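Local coordinates for BH0236 protein (PDB 5T7A), which probably binds beta-1,3-glucan as a family 56 carbohydrate-binding module and may help an associated hydrolase recognise that polysaccharide, at residues A[37-42]-A[94-99]; A[62-67]-A[85-90]; A[100-105]-A[109-114]. All coordinates share one frame; numbering follows the deposited sequence. Where two conformers were deposited one is given.

Contact 1: A[37-42]-A[94-99]; sequences AGIRGI and DVLEYS. With EDO (1,2-ethanediol), chain E.
I39 and Y98 form the tight part of this contact, the methyl end of the isoleucine lying over one face of the tyrosine ring. I39 CD1 stands 4.1 Å from the centroid of the Y98 ring, 28° off the ring normal, a CH-pi contact. It reaches there because CG1 sits anti to the carbonyl carbon and the second torsion (chi2 -59°) folds CD1 round toward the facing strand. I39 CD1 also touches L96 CD2 at 3.9 Å, so this single methyl meets both the L96 methyl and the Y98 ring. Y98 extends the phenol across the gap until its OH abuts G38 CA at 3.4 Å. Glycine suits that place because at its backbone angles a beta carbon would press on the carbonyl O of A37. The looser side belongs to the alternate residues. E97 turns away from the other strand, and its OE2 accepts a 2.8 Å hydrogen bond from ethanediol O2, while R40 forms salt bridges with E82 and E84. No hydrogen bond joins the two segments, whose strand axes come no closer than 9.1 Å; what draws the two together directly is probably dispersion and the burial of apolar surface.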
loop_
_atom_site.group_PDB
_atom_site.type_symbol
_atom_site.label_atom_id
_atom_site.label_comp_id
_atom_site.label_asym_id
_atom_site.label_seq_id
_atom_site.Cartn_x
_atom_site.Cartn_y
_atom_site.Cartn_z
ATOM N N ALA A 37 -5.415 5.443 -0.441
ATOM C CA ALA A 37 -4.444 4.401 -0.132
ATOM C C ALA A 37 -3.815 4.676 1.206
ATOM O O ALA A 37 -3.779 5.813 1.653
ATOM C CB ALA A 37 -3.347 4.310 -1.190
ATOM N N GLY A 38 -3.312 3.632 1.882
ATOM C CA GLY A 38 -2.755 3.920 3.171
ATOM C C GLY A 38 -2.554 2.666 3.998
ATOM O O GLY A 38 -2.348 1.564 3.482
ATOM N N ILE A 39 -2.599 2.881 5.314
ATOM C CA ILE A 39 -2.384 1.829 6.308
ATOM C C ILE A 39 -3.659 1.646 7.129
ATOM O O ILE A 39 -4.222 2.635 7.623
ATOM C CB ILE A 39 -1.221 2.169 7.221
ATOM C CG1 ILE A 39 0.056 2.471 6.407
ATOM C CG2 ILE A 39 -0.986 1.052 8.215
ATOM C CD1 ILE A 39 0.606 1.404 5.491
ATOM N N ARG A 40 -4.103 0.398 7.316
ATOM C CA ARG A 40 -5.237 0.098 8.143
ATOM C C ARG A 40 -5.001 -1.258 8.870
ATOM O O ARG A 40 -3.927 -1.845 8.709
ATOM C CB ARG A 40 -6.540 0.104 7.341
ATOM C CG ARG A 40 -6.644 -0.999 6.328
ATOM C CD ARG A 40 -7.948 -0.804 5.539
ATOM N NE ARG A 40 -8.163 -1.824 4.561
ATOM C CZ ARG A 40 -8.912 -1.735 3.485
ATOM N NH1 ARG A 40 -9.531 -0.611 3.152
ATOM N NH2 ARG A 40 -9.014 -2.747 2.682
ATOM N N GLY A 41 -5.972 -1.710 9.686
ATOM C CA GLY A 41 -5.797 -3.034 10.263
ATOM C C GLY A 41 -4.550 -3.168 11.185
ATOM O O GLY A 41 -3.912 -4.218 11.182
ATOM N N ILE A 42 -4.252 -2.140 11.959
ATOM C CA ILE A 42 -3.025 -2.134 12.750
ATOM C C ILE A 42 -3.241 -3.001 14.024
ATOM O O ILE A 42 -4.226 -2.783 14.780
ATOM C CB ILE A 42 -2.653 -0.727 13.093
ATOM C CG1 ILE A 42 -2.278 0.015 11.795
ATOM C CG2 ILE A 42 -1.499 -0.721 14.083
ATOM C CD1 ILE A 42 -2.350 1.510 11.918
ATOM N N ASP A 94 9.520 1.052 13.687
ATOM C CA ASP A 94 9.775 0.705 12.285
ATOM C C ASP A 94 9.186 1.793 11.360
ATOM O O ASP A 94 8.096 2.348 11.623
ATOM C CB ASP A 94 9.298 -0.697 11.939
ATOM C CG ASP A 94 10.133 -1.766 12.596
ATOM O OD1 ASP A 94 11.156 -1.406 13.133
ATOM O OD2 ASP A 94 9.788 -2.945 12.511
ATOM N N VAL A 95 9.958 2.186 10.338
ATOM C CA VAL A 95 9.463 3.061 9.272
ATOM C C VAL A 95 9.155 2.226 7.994
ATOM O O VAL A 95 10.022 1.576 7.399
ATOM C CB VAL A 95 10.389 4.259 8.966
ATOM C CG1 VAL A 95 9.992 4.984 7.726
ATOM C CG2 VAL A 95 10.434 5.219 10.136
ATOM N N LEU A 96 7.904 2.282 7.554
ATOM C CA LEU A 96 7.481 1.589 6.326
ATOM C C LEU A 96 7.246 2.660 5.269
ATOM O O LEU A 96 6.458 3.577 5.438
ATOM C CB LEU A 96 6.204 0.787 6.615
ATOM C CG LEU A 96 5.497 0.221 5.372
ATOM C CD1 LEU A 96 6.302 -0.912 4.793
ATOM C CD2 LEU A 96 4.145 -0.296 5.840
ATOM N N GLU A 97 7.955 2.520 4.149
ATOM C CA GLU A 97 7.737 3.390 2.996
ATOM C C GLU A 97 7.117 2.536 1.905
ATOM O O GLU A 97 7.518 1.398 1.706
ATOM C CB GLU A 97 9.021 4.083 2.549
ATOM C CG GLU A 97 9.376 5.269 3.494
ATOM C CD GLU A 97 10.676 5.874 3.100
ATOM O OE1 GLU A 97 11.700 5.209 3.383
ATOM O OE2 GLU A 97 10.655 6.993 2.529
ATOM N N TYR A 98 6.171 3.095 1.147
ATOM C CA TYR A 98 5.392 2.293 0.229
ATOM C C TYR A 98 4.886 3.159 -0.896
ATOM O O TYR A 98 4.607 4.345 -0.733
ATOM C CB TYR A 98 4.227 1.595 0.919
ATOM C CG TYR A 98 3.249 2.500 1.618
ATOM C CD1 TYR A 98 3.523 3.002 2.895
ATOM C CD2 TYR A 98 2.019 2.816 1.065
ATOM C CE1 TYR A 98 2.652 3.821 3.545
ATOM C CE2 TYR A 98 1.146 3.621 1.689
ATOM C CZ TYR A 98 1.417 4.132 2.918
ATOM O OH TYR A 98 0.505 4.953 3.537
ATOM N N SER A 99 4.884 2.559 -2.092
ATOM C CA SER A 99 4.351 3.220 -3.299
ATOM C C SER A 99 3.603 2.191 -4.091
ATOM O O SER A 99 3.687 0.988 -3.770
ATOM C CB SER A 99 5.448 3.801 -4.124
ATOM O OG SER A 99 6.406 2.798 -4.461
HETATM C C1 EDO E . 12.063 5.130 -0.466
HETATM O O1 EDO E . 13.412 4.729 -0.632
HETATM C C2 EDO E . 11.979 6.523 -1.002
HETATM O O2 EDO E . 11.831 7.465 0.055
#

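Contact 2: A[62-67]-A[85-90]; sequences VHLKVN and RVVENL. With EDO (1,2-ethanediol), chain F; EDO (1,2-ethanediol), chain E.
R85 reaches V62 with the aliphatic base of its side chain, R85 CB lying 3.9 Å from V62 CG1, and the two side chains cross at about a right angle. Chi1 of 172° puts the arginine CG anti to the backbone N, laying CB and CG on V62 CG1; the bend at chi2 (77°) then redirects the outer chain. R85 also makes a cation-pi contact with Y74. A long side chain, greasy at the root and charged at the end, suits this partly exposed position. Further in, L64 and V87 point at one another and slide past in opposite directions, touching through L64 CD2 and V87 CG2 at 4.1 Å. I49 of strand 46-53 packs on both, so branched hydrocarbons suit this buried place. V66 finishes the row: its CG1 meets L90 CD2 at 3.9 Å, although L90 already lies beyond its strand. The two strands run almost parallel (5° apart) because strand 72-79 lies between them in the sheet, antiparallel to both. Side chains from alternate positions of next-but-one strands, meeting over the strand between them, line one apolar face of an antiparallel sheet, consistent with the all-beta fold of this module.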
loop_
_atom_site.group_PDB
_atom_site.type_symbol
_atom_site.label_atom_id
_atom_site.label_comp_id
_atom_site.label_asym_id
_atom_site.label_seq_id
_atom_site.Cartn_x
_atom_site.Cartn_y
_atom_site.Cartn_z
ATOM N N VAL A 62 2.425 -3.208 -5.040
ATOM C CA VAL A 62 2.991 -2.363 -4.035
ATOM C C VAL A 62 4.484 -2.537 -3.963
ATOM O O VAL A 62 4.993 -3.664 -4.148
ATOM C CB VAL A 62 2.315 -2.595 -2.658
ATOM C CG1 VAL A 62 2.525 -4.008 -2.122
ATOM C CG2 VAL A 62 2.755 -1.557 -1.659
ATOM N N HIS A 63 5.174 -1.436 -3.750
ATOM C CA HIS A 63 6.671 -1.358 -3.623
ATOM C C HIS A 63 6.902 -0.904 -2.194
ATOM O O HIS A 63 6.269 0.064 -1.755
ATOM C CB HIS A 63 7.223 -0.327 -4.589
ATOM C CG HIS A 63 6.642 -0.434 -5.961
ATOM N ND1 HIS A 63 6.836 -1.545 -6.774
ATOM C CD2 HIS A 63 5.784 0.355 -6.625
ATOM C CE1 HIS A 63 6.139 -1.406 -7.884
ATOM N NE2 HIS A 63 5.501 -0.258 -7.833
ATOM N N LEU A 64 7.711 -1.647 -1.403
ATOM C CA LEU A 64 7.876 -1.255 0.004
ATOM C C LEU A 64 9.289 -1.415 0.475
ATOM O O LEU A 64 10.059 -2.228 -0.062
ATOM C CB LEU A 64 6.852 -1.938 0.891
ATOM C CG LEU A 64 6.878 -3.462 0.992
ATOM C CD1 LEU A 64 7.905 -3.835 2.041
ATOM C CD2 LEU A 64 5.478 -4.013 1.328
ATOM N N LYS A 65 9.611 -0.618 1.479
ATOM C CA LYS A 65 10.881 -0.778 2.202
ATOM C C LYS A 65 10.637 -0.516 3.644
ATOM O O LYS A 65 9.839 0.340 4.016
ATOM C CB LYS A 65 11.847 0.309 1.767
ATOM C CG LYS A 65 12.277 0.335 0.349
ATOM C CD LYS A 65 12.914 1.706 0.071
ATOM C CE LYS A 65 13.407 1.723 -1.336
ATOM N NZ LYS A 65 14.447 2.764 -1.565
ATOM N N VAL A 66 11.420 -1.161 4.506
ATOM C CA VAL A 66 11.290 -0.968 5.927
ATOM C C VAL A 66 12.646 -0.451 6.466
ATOM O O VAL A 66 13.660 -1.092 6.176
ATOM C CB VAL A 66 10.957 -2.274 6.613
ATOM C CG1 VAL A 66 10.927 -2.041 8.130
ATOM C CG2 VAL A 66 9.639 -2.888 6.136
ATOM N N ASN A 67 12.627 0.665 7.196
ATOM C CA ASN A 67 13.869 1.345 7.735
ATOM C C ASN A 67 14.922 1.469 6.623
ATOM O O ASN A 67 16.132 1.183 6.809
ATOM C CB ASN A 67 14.404 0.537 8.912
ATOM C CG ASN A 67 13.396 0.423 10.057
ATOM O OD1 ASN A 67 12.709 1.386 10.336
ATOM N ND2 ASN A 67 13.241 -0.757 10.634
ATOM N N ARG A 85 -2.102 -5.570 1.027
ATOM C CA ARG A 85 -0.885 -6.311 1.336
ATOM C C ARG A 85 -0.671 -6.191 2.860
ATOM O O ARG A 85 -0.469 -5.111 3.385
ATOM C CB ARG A 85 0.308 -5.807 0.563
ATOM C CG ARG A 85 1.629 -6.418 0.984
ATOM C CD ARG A 85 1.819 -7.785 0.456
ATOM N NE ARG A 85 3.025 -8.373 1.080
ATOM C CZ ARG A 85 3.376 -9.620 0.816
ATOM N NH1 ARG A 85 2.679 -10.314 -0.072
ATOM N NH2 ARG A 85 4.436 -10.136 1.440
ATOM N N VAL A 86 -0.580 -7.333 3.522
ATOM C CA VAL A 86 -0.275 -7.394 4.958
ATOM C C VAL A 86 1.243 -7.361 5.146
ATOM O O VAL A 86 1.991 -8.073 4.465
ATOM C CB VAL A 86 -0.932 -8.661 5.602
ATOM C CG1 VAL A 86 -0.547 -8.788 7.069
ATOM C CG2 VAL A 86 -2.440 -8.622 5.503
ATOM N N VAL A 87 1.701 -6.495 6.013
ATOM C CA VAL A 87 3.092 -6.399 6.376
ATOM C C VAL A 87 3.174 -6.847 7.818
ATOM O O VAL A 87 2.567 -6.243 8.719
ATOM C CB VAL A 87 3.621 -4.990 6.258
ATOM C CG1 VAL A 87 5.083 -4.933 6.683
ATOM C CG2 VAL A 87 3.487 -4.543 4.824
ATOM N N GLU A 88 3.895 -7.962 8.001
ATOM C CA GLU A 88 3.964 -8.583 9.353
ATOM C C GLU A 88 5.199 -8.185 10.105
ATOM O O GLU A 88 6.237 -7.826 9.535
ATOM C CB GLU A 88 3.886 -10.115 9.258
ATOM C CG GLU A 88 2.654 -10.635 8.565
ATOM C CD GLU A 88 2.578 -12.130 8.602
ATOM O OE1 GLU A 88 3.309 -12.768 7.820
ATOM O OE2 GLU A 88 1.816 -12.643 9.442
ATOM N N ASN A 89 5.058 -8.144 11.422
ATOM C CA ASN A 89 6.158 -7.939 12.357
ATOM C C ASN A 89 6.926 -6.657 12.375
ATOM O O ASN A 89 8.095 -6.656 12.750
ATOM C CB ASN A 89 7.075 -9.175 12.338
ATOM C CG ASN A 89 6.307 -10.418 12.662
ATOM O OD1 ASN A 89 6.352 -11.412 11.925
ATOM N ND2 ASN A 89 5.490 -10.336 13.738
ATOM N N LEU A 90 6.278 -5.533 12.039
ATOM C CA LEU A 90 6.860 -4.226 12.322
ATOM C C LEU A 90 6.945 -3.974 13.823
ATOM O O LEU A 90 5.941 -3.955 14.520
ATOM C CB LEU A 90 6.058 -3.079 11.690
ATOM C CG LEU A 90 6.021 -3.052 10.161
ATOM C CD1 LEU A 90 4.971 -2.081 9.651
ATOM C CD2 LEU A 90 7.363 -2.626 9.637
HETATM C C1 EDO F . 13.044 -4.939 4.754
HETATM O O1 EDO F . 13.208 -6.273 4.323
HETATM C C2 EDO F . 12.401 -4.192 3.593
HETATM O O2 EDO F . 13.119 -3.017 3.183
HETATM C C1 EDO E . 12.063 5.130 -0.466
HETATM O O1 EDO E . 13.412 4.729 -0.632
HETATM C C2 EDO E . 11.979 6.523 -1.002
HETATM O O2 EDO E . 11.831 7.465 0.055
#

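Contact 3: A[100-105]-A[109-114]; sequences FTYEKL and YTTEWF. With EDO (1,2-ethanediol), chain C.
F100, T101 and Y102 run antiparallel to T111, T110 and Y109, with T101 and T110 as a non-hydrogen-bonded pair and Y102 and Y109 as a hydrogen-bonded one. Y102 N donates a hydrogen bond to Y109 O at 2.8 Å, and Y109 N returns one to Y102 O. At the next step T111 N donates to F100 O, but F100 N turns to a side chain, T111 OG1, at 3.0 Å. Threonine suits the spot because one oxygen can accept from F100 N and donate to E112 O. T101 OG1 and T110 OG1 lie 2.8 Å apart in a hydrogen bond, and T101 OG1 has a second partner in H63 NE2. The whole is a beta hairpin of strands 95-103 and 108-117, the latter at the edge of the sheet. On the face opposite the threonine pair, Y102 has CG between the backbone N and the carbonyl carbon (chi1 60°), which turns its ring toward Y109. Y109 CB rests over that ring, 4.0 Å from its centroid, and the two rings stand oblique at 44°. Y102 OH hydrogen-bonds to D34, whose carboxylate also forms a salt bridge with K104. K104 CB borders the Y109 ring at its edge, 3.9 Å from Y109 CE2, while an ethanediol carbon covers one face. F100, on the same side as Y102, lies with CE2 4.2 Å from F114 CD2.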
loop_
_atom_site.group_PDB
_atom_site.type_symbol
_atom_site.label_atom_id
_atom_site.label_comp_id
_atom_site.label_asym_id
_atom_site.label_seq_id
_atom_site.Cartn_x
_atom_site.Cartn_y
_atom_site.Cartn_z
ATOM N N PHE A 100 2.830 2.641 -5.075
ATOM C CA PHE A 100 2.015 1.743 -5.856
ATOM C C PHE A 100 2.220 1.895 -7.335
ATOM O O PHE A 100 2.452 3.010 -7.823
ATOM C CB PHE A 100 0.516 1.973 -5.562
ATOM C CG PHE A 100 0.185 1.897 -4.083
ATOM C CD1 PHE A 100 -0.126 0.706 -3.486
ATOM C CD2 PHE A 100 0.205 3.065 -3.306
ATOM C CE1 PHE A 100 -0.444 0.657 -2.112
ATOM C CE2 PHE A 100 -0.085 3.004 -1.993
ATOM C CZ PHE A 100 -0.402 1.816 -1.362
ATOM N N THR A 101 1.985 0.791 -8.043
ATOM C CA THR A 101 1.819 0.856 -9.488
ATOM C C THR A 101 0.434 0.248 -9.729
ATOM O O THR A 101 0.228 -0.920 -9.400
ATOM C CB THR A 101 2.953 0.115 -10.232
ATOM O OG1 THR A 101 4.208 0.763 -9.993
ATOM C CG2 THR A 101 2.672 0.093 -11.727
ATOM N N TYR A 102 -0.461 1.035 -10.325
ATOM C CA TYR A 102 -1.824 0.620 -10.531
ATOM C C TYR A 102 -2.252 0.766 -11.958
ATOM O O TYR A 102 -1.892 1.681 -12.649
ATOM C CB TYR A 102 -2.790 1.421 -9.658
ATOM C CG TYR A 102 -2.809 2.873 -9.849
ATOM C CD1 TYR A 102 -1.891 3.711 -9.242
ATOM C CD2 TYR A 102 -3.852 3.471 -10.608
ATOM C CE1 TYR A 102 -1.973 5.093 -9.434
ATOM C CE2 TYR A 102 -3.931 4.824 -10.784
ATOM C CZ TYR A 102 -3.010 5.660 -10.181
ATOM O OH TYR A 102 -3.066 7.013 -10.351
ATOM N N GLU A 103 -3.044 -0.189 -12.393
ATOM C CA GLU A 103 -3.582 -0.143 -13.752
ATOM C C GLU A 103 -4.885 0.708 -13.706
ATOM O O GLU A 103 -5.663 0.684 -12.717
ATOM C CB GLU A 103 -3.881 -1.542 -14.177
ATOM C CG GLU A 103 -4.288 -1.696 -15.637
ATOM C CD GLU A 103 -5.768 -1.596 -15.870
ATOM O OE1 GLU A 103 -6.598 -1.606 -14.929
ATOM O OE2 GLU A 103 -6.126 -1.498 -17.084
ATOM N N LYS A 104 -5.150 1.437 -14.771
ATOM C CA LYS A 104 -6.424 2.164 -14.882
ATOM C C LYS A 104 -6.765 2.298 -16.358
ATOM O O LYS A 104 -6.146 3.062 -17.052
ATOM C CB LYS A 104 -6.331 3.566 -14.250
ATOM C CG LYS A 104 -7.639 4.387 -14.333
ATOM C CD LYS A 104 -7.630 5.706 -13.566
ATOM C CE LYS A 104 -6.835 6.760 -14.337
ATOM N NZ LYS A 104 -7.332 8.137 -14.165
ATOM N N LEU A 105 -7.746 1.540 -16.818
ATOM C CA LEU A 105 -8.281 1.727 -18.211
ATOM C C LEU A 105 -7.190 1.489 -19.289
ATOM O O LEU A 105 -7.225 2.106 -20.355
ATOM C CB LEU A 105 -8.931 3.108 -18.373
ATOM C CG LEU A 105 -10.108 3.301 -17.428
ATOM C CD1 LEU A 105 -10.601 4.742 -17.507
ATOM C CD2 LEU A 105 -11.226 2.300 -17.604
ATOM N N TYR A 109 0.163 3.360 -13.794
ATOM C CA TYR A 109 0.660 4.569 -13.191
ATOM C C TYR A 109 1.319 4.258 -11.860
ATOM O O TYR A 109 0.887 3.371 -11.155
ATOM C CB TYR A 109 -0.510 5.574 -12.972
ATOM C CG TYR A 109 -1.279 5.825 -14.242
ATOM C CD1 TYR A 109 -0.841 6.753 -15.170
ATOM C CD2 TYR A 109 -2.426 5.083 -14.541
ATOM C CE1 TYR A 109 -1.493 6.913 -16.371
ATOM C CE2 TYR A 109 -3.110 5.270 -15.735
ATOM C CZ TYR A 109 -2.644 6.207 -16.621
ATOM O OH TYR A 109 -3.331 6.439 -17.841
ATOM N N THR A 110 2.351 5.017 -11.500
ATOM C CA THR A 110 3.057 4.817 -10.242
ATOM C C THR A 110 3.054 6.037 -9.363
ATOM O O THR A 110 3.253 7.166 -9.829
ATOM C CB THR A 110 4.504 4.388 -10.543
ATOM O OG1 THR A 110 4.529 3.164 -11.350
ATOM C CG2 THR A 110 5.314 4.139 -9.277
ATOM N N THR A 111 2.816 5.810 -8.088
ATOM C CA THR A 111 2.760 6.880 -7.136
ATOM C C THR A 111 4.154 7.214 -6.542
ATOM O O THR A 111 5.090 6.461 -6.643
ATOM C CB THR A 111 1.812 6.511 -5.965
ATOM O OG1 THR A 111 2.433 5.583 -5.048
ATOM C CG2 THR A 111 0.503 5.982 -6.455
ATOM N N GLU A 112 4.178 8.319 -5.835
ATOM C CA GLU A 112 5.242 8.680 -4.959
ATOM C C GLU A 112 5.343 7.690 -3.828
ATOM O O GLU A 112 4.472 6.859 -3.655
ATOM C CB GLU A 112 4.957 10.094 -4.388
ATOM C CG GLU A 112 3.852 10.091 -3.357
ATOM C CD GLU A 112 3.222 11.438 -3.168
ATOM O OE1 GLU A 112 2.441 11.839 -4.047
ATOM O OE2 GLU A 112 3.530 12.050 -2.109
ATOM N N TRP A 113 6.410 7.807 -3.029
ATOM C CA TRP A 113 6.593 7.041 -1.836
ATOM C C TRP A 113 5.912 7.717 -0.678
ATOM O O TRP A 113 6.178 8.896 -0.370
ATOM C CB TRP A 113 8.074 6.907 -1.507
ATOM C CG TRP A 113 8.793 6.025 -2.420
ATOM C CD1 TRP A 113 9.544 6.391 -3.538
ATOM C CD2 TRP A 113 8.915 4.610 -2.304
ATOM N NE1 TRP A 113 10.057 5.264 -4.145
ATOM C CE2 TRP A 113 9.701 4.161 -3.393
ATOM C CE3 TRP A 113 8.421 3.676 -1.399
ATOM C CZ2 TRP A 113 10.015 2.823 -3.559
ATOM C CZ3 TRP A 113 8.732 2.374 -1.572
ATOM C CH2 TRP A 113 9.513 1.956 -2.639
ATOM N N PHE A 114 5.029 6.984 0.001
ATOM C CA PHE A 114 4.411 7.363 1.239
ATOM C C PHE A 114 5.182 6.777 2.406
ATOM O O PHE A 114 5.950 5.836 2.226
ATOM C CB PHE A 114 2.943 6.868 1.290
ATOM C CG PHE A 114 2.137 7.377 0.138
ATOM C CD1 PHE A 114 1.652 8.688 0.128
ATOM C CD2 PHE A 114 1.844 6.555 -0.919
ATOM C CE1 PHE A 114 0.945 9.176 -0.963
ATOM C CE2 PHE A 114 1.113 7.018 -2.007
ATOM C CZ PHE A 114 0.633 8.310 -2.006
HETATM C C1 EDO C . -3.600 8.849 -14.287
HETATM O O1 EDO C . -4.664 9.460 -13.463
HETATM C C2 EDO C . -2.835 9.987 -14.898
HETATM O O2 EDO C . -3.619 10.592 -15.885
HETATM O O HOH W 1 -5.952 5.642 -18.031
#

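In the fold
Contact 2 is nested in the chain loop closed by contact 1, and contact 3 follows as a hairpin toward the C-terminus. The centres of contacts 1 and 2 are about 7 Å apart; that of contact 3 lies about 15 Å from the first and 17 Å from the second. Strand 95-103 ties them together: it supplies one side of contacts 1 and 3 and is the sheet neighbour of strand 60-66, which enters contact 2. Contact 1 spans the interior between distant strands, contact 2 bridges next-but-one strands over strand 72-79, and contact 3 pairs adjacent ones. With no helix in the module, core packing and strand pairing together hold this small domain.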